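Local structure of sterol regulatory element-binding protein cleavage-activating protein (4YHC) at residues Val56-Gln61 with Asn101-Ser106; Val25-Gln30 with Trp62-Val67; Leu82-Asn87 with Lys136-Val141; Ala46-Asp51 with Lys78-Asp83; Val449-Gly454 with Ala458-Gly463. The protein escorts the sterol-regulated transcription factor precursor sre1 so that it is processed at low sterol and low oxygen, this chain being the escort's own WD40 domain. The protein carries 9 engineered substitutions. One frame throughout, in Å; residues are numbered along the deposited sequence.

Three of the five contacts involve the first blade of the WD40 propeller, built of strands 33-38, 44-49, 54-58 and 63-68. Contacts 1 and 4, centres about 14 Å apart, both join it to the second blade. Contact 2, its centre about 10 Å from that of contact 1, folds the chain leading into this blade against the blade's last strand. Contact 3 continues from the second blade to the third, sharing L82 and D83 with contact 4. Contact 5 comes last along the chain, in the blade where strand 20-24 from the start joins strands from the end; L459 touches V25 and W62 of contact 2. Together they trace the ring from its closure through three blades.

Contact 1 (Val56-Gln61 with Asn101-Ser106); sequences VWDLRQ and NVESPS. Engineered in segment 101-106: S106 (natural residue Cys).
V56, on strand 54-58, faces V102 in the loop after strand 96-101 with their CA atoms 7.6 Å apart, too far for backbone pairing, so side chains carry the contact. The two valines meet at about a right angle: V56 CG2 lies 3.8 Å from V102 CG1 and close to V102 CB as well. In V102 the branch CG1 stands opposite the carbonyl carbon (chi1 -72°), which turns this methyl toward both methyls of V56. K65 and L66 of strand 63-68 flank V56 within its own blade, while V89 packs on V102 from the other, so the pair is buried.

Next along the contact, two acids approach: D58 OD2 is 4.5 Å from E103 OE2. Lysines probably temper this: E103 OE1 is placed in salt bridges with K65 and K43, though its side chain is poorly ordered and the K65 geometry doubtful, and D58 has a long, weak ion pair with K65. The other oxygen, D58 OD1, accepts from Q61 N at 2.9 Å on its anti side, an Asx motif that holds the chain as it leaves the strand. N101 OD1 does the same for S104 N at 2.9 Å, with the donor above the carbonyl plane, in the loop that carries V102 and E103. That loop is closed by paired backbone bonds between N101 and the engineered serine S106. Joining third-strand residues of one blade to the loop between the third and fourth strands of the next, with W57 and D58 as the Trp-Asp pair, is an inter-blade contact of a WD40 beta-propeller.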
# COMPACT_ATOMS: atom_id res chain seq x y z
N VAL A 56 -14.94 -8.96 -2.30
CA VAL A 56 -14.60 -7.69 -2.81
C VAL A 56 -15.71 -6.65 -2.49
O VAL A 56 -16.92 -6.91 -2.64
CB VAL A 56 -13.92 -7.67 -4.21
CG1 VAL A 56 -13.74 -9.04 -4.85
CG2 VAL A 56 -14.25 -6.51 -5.10
N TRP A 57 -15.23 -5.52 -1.98
CA TRP A 57 -16.08 -4.56 -1.22
C TRP A 57 -15.83 -3.20 -1.77
O TRP A 57 -14.69 -2.81 -1.92
CB TRP A 57 -15.65 -4.67 0.26
CG TRP A 57 -16.27 -3.67 1.15
CD1 TRP A 57 -15.71 -2.51 1.63
CD2 TRP A 57 -17.58 -3.76 1.68
NE1 TRP A 57 -16.61 -1.88 2.46
CE2 TRP A 57 -17.77 -2.63 2.48
CE3 TRP A 57 -18.60 -4.71 1.57
CZ2 TRP A 57 -18.95 -2.42 3.17
CZ3 TRP A 57 -19.80 -4.47 2.24
CH2 TRP A 57 -19.95 -3.35 3.03
N ASP A 58 -16.91 -2.46 -2.08
CA ASP A 58 -16.84 -1.07 -2.50
C ASP A 58 -16.81 -0.16 -1.27
O ASP A 58 -17.75 -0.06 -0.50
CB ASP A 58 -18.03 -0.68 -3.42
CG ASP A 58 -17.79 0.65 -4.07
OD1 ASP A 58 -17.77 1.67 -3.34
OD2 ASP A 58 -17.46 0.69 -5.29
N LEU A 59 -15.71 0.50 -1.05
CA LEU A 59 -15.46 1.21 0.21
C LEU A 59 -16.43 2.41 0.38
O LEU A 59 -16.95 2.64 1.45
CB LEU A 59 -14.05 1.75 0.15
CG LEU A 59 -12.84 1.10 0.87
CD1 LEU A 59 -13.12 -0.14 1.61
CD2 LEU A 59 -11.62 0.94 -0.00
N ARG A 60 -16.59 3.20 -0.67
CA ARG A 60 -17.39 4.42 -0.54
C ARG A 60 -18.88 4.12 -0.58
O ARG A 60 -19.64 4.80 0.09
CB ARG A 60 -17.01 5.42 -1.61
CG ARG A 60 -15.57 5.91 -1.50
CD ARG A 60 -15.13 6.27 -0.07
NE ARG A 60 -13.68 6.46 -0.00
CZ ARG A 60 -13.06 7.64 -0.02
NH1 ARG A 60 -13.74 8.78 -0.08
NH2 ARG A 60 -11.73 7.66 0.04
N GLN A 61 -19.28 3.05 -1.28
CA GLN A 61 -20.68 2.68 -1.33
C GLN A 61 -21.10 1.74 -0.26
O GLN A 61 -22.28 1.44 -0.15
CB GLN A 61 -21.04 2.10 -2.67
CG GLN A 61 -20.90 3.11 -3.76
CD GLN A 61 -21.42 2.62 -5.10
OE1 GLN A 61 -22.36 1.82 -5.16
NE2 GLN A 61 -20.82 3.12 -6.21
N ASN A 101 -14.55 -9.13 -13.63
CA ASN A 101 -15.11 -7.81 -13.64
C ASN A 101 -15.81 -7.69 -12.31
O ASN A 101 -16.68 -8.52 -11.98
CB ASN A 101 -16.07 -7.71 -14.82
CG ASN A 101 -16.61 -6.32 -15.01
OD1 ASN A 101 -16.86 -5.58 -14.06
ND2 ASN A 101 -16.75 -5.94 -16.25
N VAL A 102 -15.44 -6.69 -11.49
CA VAL A 102 -16.11 -6.61 -10.18
C VAL A 102 -17.25 -5.58 -10.19
O VAL A 102 -18.13 -5.69 -9.36
CB VAL A 102 -15.18 -6.38 -8.98
CG1 VAL A 102 -14.36 -7.64 -8.68
CG2 VAL A 102 -14.26 -5.22 -9.20
N GLU A 103 -17.24 -4.68 -11.17
CA GLU A 103 -18.25 -3.63 -11.30
C GLU A 103 -19.53 -4.24 -11.82
O GLU A 103 -20.58 -4.06 -11.25
CB GLU A 103 -17.73 -2.49 -12.22
CG GLU A 103 -18.02 -1.06 -11.73
CD GLU A 103 -17.61 -0.85 -10.25
OE1 GLU A 103 -16.39 -0.81 -9.93
OE2 GLU A 103 -18.51 -0.77 -9.39
N SER A 104 -19.45 -5.04 -12.88
CA SER A 104 -20.59 -5.90 -13.28
C SER A 104 -20.18 -7.36 -13.22
O SER A 104 -19.62 -7.90 -14.20
CB SER A 104 -21.06 -5.55 -14.71
OG SER A 104 -21.21 -4.15 -14.89
N PRO A 105 -20.43 -8.03 -12.08
CA PRO A 105 -19.66 -9.24 -11.82
C PRO A 105 -19.74 -10.30 -12.92
O PRO A 105 -20.82 -10.76 -13.28
CB PRO A 105 -20.22 -9.77 -10.50
CG PRO A 105 -21.38 -8.96 -10.17
CD PRO A 105 -21.30 -7.68 -10.95
N SER A 106 -18.58 -10.68 -13.43
CA SER A 106 -18.45 -11.83 -14.32
C SER A 106 -16.99 -12.19 -14.54
O SER A 106 -16.09 -11.35 -14.33
CB SER A 106 -19.05 -11.51 -15.65
OG SER A 106 -18.41 -10.40 -16.17

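Contact 2 (Val25-Gln30 with Trp62-Val67); sequences VPVHHQ and WCTKLV
P26 meets the indole of W62 through CD and CG, the two side chains crossing at about a right angle: P26 CD is 3.6 Å from W62 CZ3, and P26 CG lies 4.0 Å from W62 CE3. W57 presses on the proline as well. W62 NE1 points off to donate to I466 O near the C-terminus. With an alanine here the indole is gone, and the P26 ring would probably lose one of its neighbours and the I466 carbonyl its donor. W62 and C63 both lie opposite D58, a G1 beta bulge where the strand begins.

V27 comes next, its CG2 methyl touching the hydroxyl T64 OG1 at 3.4 Å. T64 OG1 reaches it by standing opposite the carbonyl carbon (chi1 -59°). The contact thus lays the chain entering the first WD40 blade alongside the outermost strand of that same blade.

Past V27 the segment draws away from strand 63-68. H28 ND1 donates almost straight to H29 O (3.2 Å, 173°), with the oxygen in the plane of the imidazole, and the H28 ring meets Y456. H29 turns inward, where S53 OG bonds to its ND1 and S47 OG to its NE2.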
# COMPACT_ATOMS: atom_id res chain seq x y z
N VAL A 25 -16.70 -3.93 9.04
CA VAL A 25 -17.21 -4.03 7.68
C VAL A 25 -18.29 -5.10 7.78
O VAL A 25 -18.08 -6.08 8.45
CB VAL A 25 -16.12 -4.52 6.73
CG1 VAL A 25 -16.71 -5.08 5.46
CG2 VAL A 25 -15.11 -3.41 6.44
N PRO A 26 -19.45 -4.88 7.17
CA PRO A 26 -20.60 -5.75 7.43
C PRO A 26 -20.51 -7.17 6.91
O PRO A 26 -21.35 -7.97 7.30
CB PRO A 26 -21.78 -5.03 6.75
CG PRO A 26 -21.24 -3.86 6.06
CD PRO A 26 -19.78 -3.75 6.29
N VAL A 27 -19.52 -7.50 6.09
CA VAL A 27 -19.33 -8.87 5.59
C VAL A 27 -18.12 -9.51 6.22
O VAL A 27 -17.21 -8.81 6.67
CB VAL A 27 -19.29 -8.87 4.03
CG1 VAL A 27 -18.93 -10.25 3.47
CG2 VAL A 27 -20.66 -8.50 3.52
N HIS A 28 -18.11 -10.84 6.34
CA HIS A 28 -16.94 -11.54 6.86
C HIS A 28 -16.74 -12.94 6.29
O HIS A 28 -17.54 -13.44 5.57
CB HIS A 28 -16.99 -11.60 8.38
CG HIS A 28 -18.18 -12.32 8.91
ND1 HIS A 28 -18.21 -13.70 9.02
CD2 HIS A 28 -19.38 -11.87 9.34
CE1 HIS A 28 -19.39 -14.07 9.49
NE2 HIS A 28 -20.12 -12.98 9.69
N HIS A 29 -15.62 -13.54 6.64
CA HIS A 29 -15.19 -14.83 6.11
C HIS A 29 -15.47 -15.86 7.20
O HIS A 29 -15.67 -15.49 8.36
CB HIS A 29 -13.70 -14.81 5.87
CG HIS A 29 -13.28 -13.94 4.74
ND1 HIS A 29 -12.89 -14.44 3.53
CD2 HIS A 29 -13.16 -12.58 4.65
CE1 HIS A 29 -12.55 -13.44 2.72
NE2 HIS A 29 -12.67 -12.31 3.40
N GLN A 30 -15.44 -17.14 6.84
CA GLN A 30 -15.68 -18.21 7.81
C GLN A 30 -14.43 -18.61 8.51
O GLN A 30 -14.53 -19.10 9.61
CB GLN A 30 -16.32 -19.45 7.18
CG GLN A 30 -17.76 -19.66 7.62
CD GLN A 30 -18.65 -18.52 7.22
OE1 GLN A 30 -18.72 -18.18 6.05
NE2 GLN A 30 -19.34 -17.93 8.17
N TRP A 62 -20.16 1.25 0.56
CA TRP A 62 -20.52 0.23 1.56
C TRP A 62 -21.32 -0.95 1.03
O TRP A 62 -22.31 -1.39 1.68
CB TRP A 62 -21.25 0.82 2.77
CG TRP A 62 -20.34 1.51 3.67
CD1 TRP A 62 -19.76 2.70 3.46
CD2 TRP A 62 -19.86 1.06 4.93
NE1 TRP A 62 -18.94 3.03 4.52
CE2 TRP A 62 -19.00 2.03 5.44
CE3 TRP A 62 -20.12 -0.05 5.70
CZ2 TRP A 62 -18.36 1.91 6.68
CZ3 TRP A 62 -19.47 -0.19 6.88
CH2 TRP A 62 -18.62 0.77 7.38
N CYS A 63 -20.85 -1.54 -0.06
CA CYS A 63 -21.45 -2.80 -0.48
C CYS A 63 -20.52 -3.76 -1.14
O CYS A 63 -19.43 -3.41 -1.63
CB CYS A 63 -22.60 -2.54 -1.43
SG CYS A 63 -22.07 -1.65 -2.84
N THR A 64 -20.99 -4.99 -1.13
CA THR A 64 -20.32 -6.10 -1.68
C THR A 64 -20.40 -6.07 -3.19
O THR A 64 -21.45 -5.87 -3.75
CB THR A 64 -21.01 -7.36 -1.12
OG1 THR A 64 -20.91 -7.33 0.32
CG2 THR A 64 -20.33 -8.53 -1.53
N LYS A 65 -19.28 -6.32 -3.85
CA LYS A 65 -19.24 -6.42 -5.26
C LYS A 65 -19.16 -7.89 -5.68
O LYS A 65 -19.73 -8.27 -6.69
CB LYS A 65 -18.04 -5.68 -5.82
CG LYS A 65 -18.03 -4.19 -5.59
CD LYS A 65 -16.69 -3.62 -6.12
CE LYS A 65 -16.78 -2.14 -6.48
NZ LYS A 65 -16.19 -1.91 -7.82
N LEU A 66 -18.44 -8.72 -4.95
CA LEU A 66 -18.25 -10.11 -5.36
C LEU A 66 -17.91 -10.82 -4.09
O LEU A 66 -17.11 -10.33 -3.29
CB LEU A 66 -17.05 -10.19 -6.34
CG LEU A 66 -16.86 -11.27 -7.40
CD1 LEU A 66 -15.40 -11.49 -7.76
CD2 LEU A 66 -17.46 -12.57 -6.92
N VAL A 67 -18.53 -11.97 -3.88
CA VAL A 67 -18.24 -12.77 -2.75
C VAL A 67 -18.08 -14.15 -3.32
O VAL A 67 -18.96 -14.62 -4.07
CB VAL A 67 -19.39 -12.84 -1.74
CG1 VAL A 67 -19.05 -13.84 -0.67
CG2 VAL A 67 -19.63 -11.49 -1.09

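Contact 3 (Leu82-Asn87 with Lys136-Val141); sequences LDPQGN and KNFELV
D83 brings one carboxylate oxygen, OD2, obliquely up to the ring of F138. From D83 CB the group swings to a chi1 of 84°, placing CG between the backbone N and the carbonyl carbon and over the turn that follows. At the tip the two oxygens part company. D83 OD1 accepts from N87 N at 2.8 Å through its syn lone pair, and also from Y88 N. D83 OD2 takes Q85 N at 3.0 Å from well above the carboxylate plane, an Asx turn, and on the other segment it meets F138 CZ at 4.1 Å. Carboxylate and ring planes stand 68° apart. Beside it, P84 CD comes to 4.4 Å from F138 CE1, a loose apolar contact. The carboxylate thus ties together the type I turn D83-G86, itself closed by G86 N to D83 O. Replacing the aspartate by an alanine is likely to leave the amides of Q85, N87 and Y88 without this acceptor, and the turn freer to shift from F138.

F138 lies on the second strand of the third blade, where W125 of strand 121-127 meets its ring edge-to-face. The turn joins the first two strands of the second blade; on the first-blade side P84 touches E40, and T44 OG1 bonds to G86 O.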
# COMPACT_ATOMS: atom_id res chain seq x y z
N LEU A 82 -5.61 -6.03 -8.04
CA LEU A 82 -6.67 -5.22 -8.61
C LEU A 82 -6.12 -4.28 -9.58
O LEU A 82 -4.98 -3.80 -9.39
CB LEU A 82 -7.33 -4.37 -7.53
CG LEU A 82 -8.21 -5.05 -6.49
CD1 LEU A 82 -7.41 -5.35 -5.27
CD2 LEU A 82 -9.30 -4.10 -6.07
N ASP A 83 -6.90 -3.93 -10.60
CA ASP A 83 -6.43 -2.89 -11.48
C ASP A 83 -6.49 -1.54 -10.71
O ASP A 83 -7.18 -1.43 -9.68
CB ASP A 83 -7.24 -2.86 -12.78
CG ASP A 83 -8.53 -2.06 -12.67
OD1 ASP A 83 -9.50 -2.54 -12.05
OD2 ASP A 83 -8.55 -0.94 -13.20
N PRO A 84 -5.77 -0.54 -11.20
CA PRO A 84 -5.70 0.70 -10.46
C PRO A 84 -7.00 1.43 -10.28
O PRO A 84 -7.11 2.16 -9.33
CB PRO A 84 -4.68 1.56 -11.27
CG PRO A 84 -4.04 0.66 -12.24
CD PRO A 84 -4.96 -0.50 -12.43
N GLN A 85 -8.02 1.14 -11.08
CA GLN A 85 -9.34 1.78 -10.93
C GLN A 85 -10.30 0.97 -10.12
O GLN A 85 -11.39 1.45 -9.78
CB GLN A 85 -9.95 2.10 -12.32
CG GLN A 85 -9.27 3.27 -13.03
CD GLN A 85 -9.21 4.51 -12.14
OE1 GLN A 85 -10.25 5.07 -11.75
NE2 GLN A 85 -7.99 4.93 -11.77
N GLY A 86 -9.91 -0.23 -9.73
CA GLY A 86 -10.79 -1.04 -8.90
C GLY A 86 -11.99 -1.69 -9.56
O GLY A 86 -13.00 -1.96 -8.89
N ASN A 87 -11.90 -1.90 -10.86
CA ASN A 87 -12.99 -2.52 -11.63
C ASN A 87 -12.78 -3.97 -11.96
O ASN A 87 -13.76 -4.68 -12.24
CB ASN A 87 -13.24 -1.75 -12.93
CG ASN A 87 -13.63 -0.33 -12.67
OD1 ASN A 87 -14.45 -0.07 -11.83
ND2 ASN A 87 -12.97 0.59 -13.31
N LYS A 136 -10.11 -1.19 -22.98
CA LYS A 136 -8.92 -0.85 -22.20
C LYS A 136 -7.81 -1.85 -22.46
O LYS A 136 -8.05 -3.07 -22.54
CB LYS A 136 -9.21 -0.91 -20.71
CG LYS A 136 -10.42 -0.15 -20.25
CD LYS A 136 -10.56 -0.32 -18.74
CE LYS A 136 -11.81 0.38 -18.23
NZ LYS A 136 -12.19 1.62 -18.99
N ASN A 137 -6.60 -1.34 -22.48
CA ASN A 137 -5.43 -2.18 -22.52
C ASN A 137 -4.60 -2.07 -21.24
O ASN A 137 -4.51 -0.99 -20.68
CB ASN A 137 -4.57 -1.74 -23.67
CG ASN A 137 -3.48 -2.71 -23.93
OD1 ASN A 137 -2.30 -2.39 -23.84
ND2 ASN A 137 -3.88 -3.95 -24.15
N PHE A 138 -4.05 -3.18 -20.78
CA PHE A 138 -3.24 -3.23 -19.57
C PHE A 138 -2.04 -4.08 -19.84
O PHE A 138 -2.09 -4.96 -20.69
CB PHE A 138 -3.97 -3.88 -18.37
CG PHE A 138 -5.18 -3.13 -17.90
CD1 PHE A 138 -5.07 -2.02 -17.04
CD2 PHE A 138 -6.43 -3.49 -18.35
CE1 PHE A 138 -6.19 -1.35 -16.60
CE2 PHE A 138 -7.57 -2.81 -17.90
CZ PHE A 138 -7.45 -1.74 -17.05
N GLU A 139 -0.97 -3.83 -19.08
CA GLU A 139 0.06 -4.82 -18.87
C GLU A 139 -0.05 -5.47 -17.51
O GLU A 139 -0.15 -4.78 -16.50
CB GLU A 139 1.41 -4.19 -19.10
CG GLU A 139 1.54 -3.78 -20.56
CD GLU A 139 2.83 -3.07 -20.86
OE1 GLU A 139 3.04 -1.99 -20.25
OE2 GLU A 139 3.62 -3.62 -21.68
N LEU A 140 -0.09 -6.80 -17.49
CA LEU A 140 -0.22 -7.56 -16.28
C LEU A 140 1.13 -8.19 -16.04
O LEU A 140 1.58 -9.04 -16.86
CB LEU A 140 -1.26 -8.68 -16.42
CG LEU A 140 -2.32 -8.98 -15.39
CD1 LEU A 140 -2.89 -10.39 -15.59
CD2 LEU A 140 -1.90 -8.76 -13.95
N VAL A 141 1.77 -7.81 -14.95
CA VAL A 141 3.12 -8.25 -14.68
C VAL A 141 3.13 -9.28 -13.57
O VAL A 141 2.55 -9.09 -12.48
CB VAL A 141 4.01 -7.06 -14.31
CG1 VAL A 141 5.45 -7.49 -14.02
CG2 VAL A 141 3.98 -6.01 -15.42

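Contact 4 (Ala46-Asp51 with Lys78-Asp83); sequences ASVGLD and KAIALD
I80 drives the end of its side chain into the shallow hollow beside A46, so that I80 CD1 lies 3.9 Å from A46 CB. The same methyl meets V48 CG2 at 4.1 Å, and these two side chains reach for each other tip to tip. I80 is fully extended, with CG1 opposite the backbone N (chi1 -180°) and chi2 near 180° too, and this length lets a single methyl span the gap between the strands. V48 offers the branch that stands opposite its carbonyl carbon. The small A46 provides the dip, with V48 as the bump on one side; L82 approaches the same alanine more distantly, its CD1 4.4 Å from A46 CB.

Strands 46-49 and 79-82 run antiparallel, at 169°, but their axes stay 9.2 Å apart. That is the spacing of layers packed through their side chains, not of neighbours in one sheet. In the WD40 propeller this is the face-to-face stacking of successive blades: the second strand of the first blade lies against the innermost strand of the second. A46 and V48 point across from one blade, I80 and L82 from the other, while S47 points away from the second blade.

Further apolar groups fill in around the methyls. L54 touches both V48 and I80, A37 packs on L82, and L77 lies on V48. On the opposite face of strand 79-82, A79 and A81 rest against V123 and W125 of the third blade, putting this strand between two neighbours.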
# COMPACT_ATOMS: atom_id res chain seq x y z
N ALA A 46 -10.33 -5.73 -1.21
CA ALA A 46 -10.50 -7.18 -1.25
C ALA A 46 -9.87 -7.86 -0.04
O ALA A 46 -8.77 -7.47 0.40
CB ALA A 46 -9.84 -7.72 -2.49
N SER A 47 -10.51 -8.94 0.44
CA SER A 47 -9.98 -9.74 1.50
C SER A 47 -10.02 -11.22 1.08
O SER A 47 -10.96 -11.66 0.41
CB SER A 47 -10.75 -9.54 2.82
OG SER A 47 -12.15 -9.67 2.67
N VAL A 48 -8.98 -11.95 1.49
CA VAL A 48 -8.82 -13.36 1.17
C VAL A 48 -8.61 -14.17 2.44
O VAL A 48 -7.77 -13.83 3.26
CB VAL A 48 -7.61 -13.59 0.25
CG1 VAL A 48 -7.49 -15.08 -0.01
CG2 VAL A 48 -7.77 -12.83 -1.09
N GLY A 49 -9.45 -15.17 2.64
CA GLY A 49 -9.44 -15.99 3.87
C GLY A 49 -8.37 -17.03 3.74
O GLY A 49 -7.89 -17.31 2.62
N LEU A 50 -8.02 -17.65 4.87
CA LEU A 50 -7.20 -18.83 4.90
C LEU A 50 -7.71 -19.98 4.06
O LEU A 50 -6.90 -20.79 3.64
CB LEU A 50 -7.07 -19.36 6.33
CG LEU A 50 -6.33 -18.54 7.37
CD1 LEU A 50 -6.49 -19.13 8.77
CD2 LEU A 50 -4.87 -18.40 7.02
N ASP A 51 -9.03 -20.08 3.90
CA ASP A 51 -9.70 -21.05 3.00
C ASP A 51 -9.86 -20.65 1.50
O ASP A 51 -10.66 -21.25 0.78
CB ASP A 51 -11.10 -21.33 3.56
CG ASP A 51 -11.98 -20.09 3.67
OD1 ASP A 51 -11.51 -18.93 3.43
OD2 ASP A 51 -13.18 -20.24 4.00
N LYS A 78 -2.27 -18.35 -5.42
CA LYS A 78 -0.97 -17.83 -5.19
C LYS A 78 -0.94 -16.28 -5.15
O LYS A 78 -0.01 -15.73 -4.61
CB LYS A 78 -0.04 -18.25 -6.33
CG LYS A 78 0.39 -19.71 -6.47
CD LYS A 78 1.62 -19.77 -7.40
CE LYS A 78 2.64 -20.83 -7.05
NZ LYS A 78 4.01 -20.43 -7.51
N ALA A 79 -1.85 -15.59 -5.84
CA ALA A 79 -1.79 -14.10 -5.83
C ALA A 79 -3.12 -13.52 -6.24
O ALA A 79 -3.92 -14.18 -6.91
CB ALA A 79 -0.74 -13.59 -6.81
N ILE A 80 -3.32 -12.30 -5.78
CA ILE A 80 -4.45 -11.48 -6.15
C ILE A 80 -3.99 -10.09 -6.47
O ILE A 80 -3.02 -9.64 -5.90
CB ILE A 80 -5.50 -11.42 -5.03
CG1 ILE A 80 -6.67 -10.54 -5.49
CG2 ILE A 80 -4.92 -10.84 -3.72
CD1 ILE A 80 -7.76 -10.44 -4.45
N ALA A 81 -4.67 -9.40 -7.38
CA ALA A 81 -4.35 -8.02 -7.63
C ALA A 81 -5.50 -7.33 -8.29
O ALA A 81 -6.37 -7.98 -8.90
CB ALA A 81 -3.09 -7.89 -8.42
N LEU A 82 -5.61 -6.03 -8.04
CA LEU A 82 -6.67 -5.22 -8.61
C LEU A 82 -6.12 -4.28 -9.58
O LEU A 82 -4.98 -3.80 -9.39
CB LEU A 82 -7.33 -4.37 -7.53
CG LEU A 82 -8.21 -5.05 -6.49
CD1 LEU A 82 -7.41 -5.35 -5.27
CD2 LEU A 82 -9.30 -4.10 -6.07
N ASP A 83 -6.90 -3.93 -10.60
CA ASP A 83 -6.43 -2.89 -11.48
C ASP A 83 -6.49 -1.54 -10.71
O ASP A 83 -7.18 -1.43 -9.68
CB ASP A 83 -7.24 -2.86 -12.78
CG ASP A 83 -8.53 -2.06 -12.67
OD1 ASP A 83 -9.50 -2.54 -12.05
OD2 ASP A 83 -8.55 -0.94 -13.20

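Contact 5 (Val449-Gly454 with Ala458-Gly463); sequences VAIVLG and ALVGYG
V449 and V460 lie side by side, pointing the same way from the antiparallel hairpin of strands 448-453 and 456-462. The hairpin forms the middle of the propeller blade in which strand 20-24, from the start of the chain, pairs along strand 456-462 and so joins the two ends of the ring. V449 CG1 stands 4.1 Å from V460 CB across this hydrogen-bonded pair. On the same face I451 has its CG1 opposite the carbonyl carbon (chi1 -65°), and I451 CD1 reaches diagonally to V460 CG2 at 4.3 Å. I451 faces A458 directly in the second hydrogen-bonded pair. The small A458 is approached from further along by L453, whose CD2 touches A458 CB at 3.7 Å. F365 and M367 of strand 363-374 cover this face, and W3 lies on L453 and A458.

On the other face A450 and L459 make the non-hydrogen-bonded pair, where L459 CD1 bends back to 3.7 Å from A450 CB. Four backbone bonds, two for each hydrogen-bonded pair, join the strands, while A450 and L459 bond outward to L442 and E23. The bond I451 N to A458 O is 2.8 Å long, nearly straight and close to the direction of the acceptor's C=O. Between the pairs, the CA-H of L459 points at V449 O, CA to oxygen 3.2 Å.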
# COMPACT_ATOMS: atom_id res chain seq x y z
N VAL A 449 -8.06 3.48 7.67
CA VAL A 449 -7.34 2.25 7.64
C VAL A 449 -8.29 1.08 7.84
O VAL A 449 -9.37 1.22 8.43
CB VAL A 449 -6.31 2.48 8.75
CG1 VAL A 449 -6.51 1.82 10.09
CG2 VAL A 449 -5.02 3.06 8.27
N ALA A 450 -7.89 -0.06 7.32
CA ALA A 450 -8.52 -1.34 7.60
C ALA A 450 -7.58 -2.21 8.44
O ALA A 450 -6.38 -2.37 8.10
CB ALA A 450 -8.87 -2.08 6.30
N ILE A 451 -8.13 -2.76 9.52
CA ILE A 451 -7.39 -3.62 10.45
C ILE A 451 -8.17 -4.95 10.52
O ILE A 451 -9.30 -4.98 10.92
CB ILE A 451 -7.28 -3.02 11.86
CG1 ILE A 451 -6.45 -1.75 11.78
CG2 ILE A 451 -6.55 -4.00 12.79
CD1 ILE A 451 -6.32 -1.00 13.10
N VAL A 452 -7.50 -6.06 10.19
CA VAL A 452 -8.11 -7.39 10.29
C VAL A 452 -8.21 -7.81 11.76
O VAL A 452 -7.26 -7.67 12.54
CB VAL A 452 -7.33 -8.43 9.47
CG1 VAL A 452 -7.77 -9.87 9.76
CG2 VAL A 452 -7.50 -8.16 7.98
N LEU A 453 -9.36 -8.35 12.11
CA LEU A 453 -9.61 -8.90 13.45
C LEU A 453 -10.08 -10.31 13.26
O LEU A 453 -11.30 -10.55 13.14
CB LEU A 453 -10.71 -8.07 14.11
CG LEU A 453 -10.30 -6.87 14.95
CD1 LEU A 453 -8.90 -6.34 14.81
CD2 LEU A 453 -11.35 -5.74 14.88
N GLY A 454 -9.15 -11.26 13.10
CA GLY A 454 -9.58 -12.62 12.75
C GLY A 454 -10.26 -12.79 11.41
O GLY A 454 -9.63 -12.66 10.36
N ALA A 458 -12.14 -4.28 10.58
CA ALA A 458 -12.53 -3.02 11.16
C ALA A 458 -11.91 -1.94 10.35
O ALA A 458 -10.72 -2.00 10.08
CB ALA A 458 -11.99 -2.85 12.58
N LEU A 459 -12.71 -0.93 10.09
CA LEU A 459 -12.28 0.34 9.55
C LEU A 459 -12.18 1.33 10.69
O LEU A 459 -13.12 1.46 11.51
CB LEU A 459 -13.32 0.80 8.54
CG LEU A 459 -13.20 0.46 7.05
CD1 LEU A 459 -12.33 -0.70 6.68
CD2 LEU A 459 -14.56 0.40 6.35
N VAL A 460 -11.05 2.03 10.71
CA VAL A 460 -10.73 3.02 11.75
C VAL A 460 -10.21 4.24 11.06
O VAL A 460 -9.26 4.15 10.25
CB VAL A 460 -9.62 2.49 12.69
CG1 VAL A 460 -9.31 3.45 13.84
CG2 VAL A 460 -10.03 1.12 13.29
N GLY A 461 -10.81 5.38 11.37
CA GLY A 461 -10.47 6.63 10.72
C GLY A 461 -10.74 7.90 11.49
O GLY A 461 -11.37 7.87 12.54
N TYR A 462 -10.25 8.98 10.95
CA TYR A 462 -10.41 10.31 11.52
C TYR A 462 -10.97 11.31 10.53
O TYR A 462 -10.35 11.66 9.50
CB TYR A 462 -9.13 10.87 12.11
CG TYR A 462 -9.35 12.08 12.90
CD1 TYR A 462 -9.98 11.98 14.16
CD2 TYR A 462 -8.94 13.34 12.45
CE1 TYR A 462 -10.25 13.09 14.89
CE2 TYR A 462 -9.21 14.47 13.21
CZ TYR A 462 -9.86 14.31 14.42
OH TYR A 462 -10.12 15.39 15.22
N GLY A 463 -12.15 11.78 10.84
CA GLY A 463 -12.83 12.67 9.94
C GLY A 463 -13.00 12.14 8.52
O GLY A 463 -12.89 12.91 7.54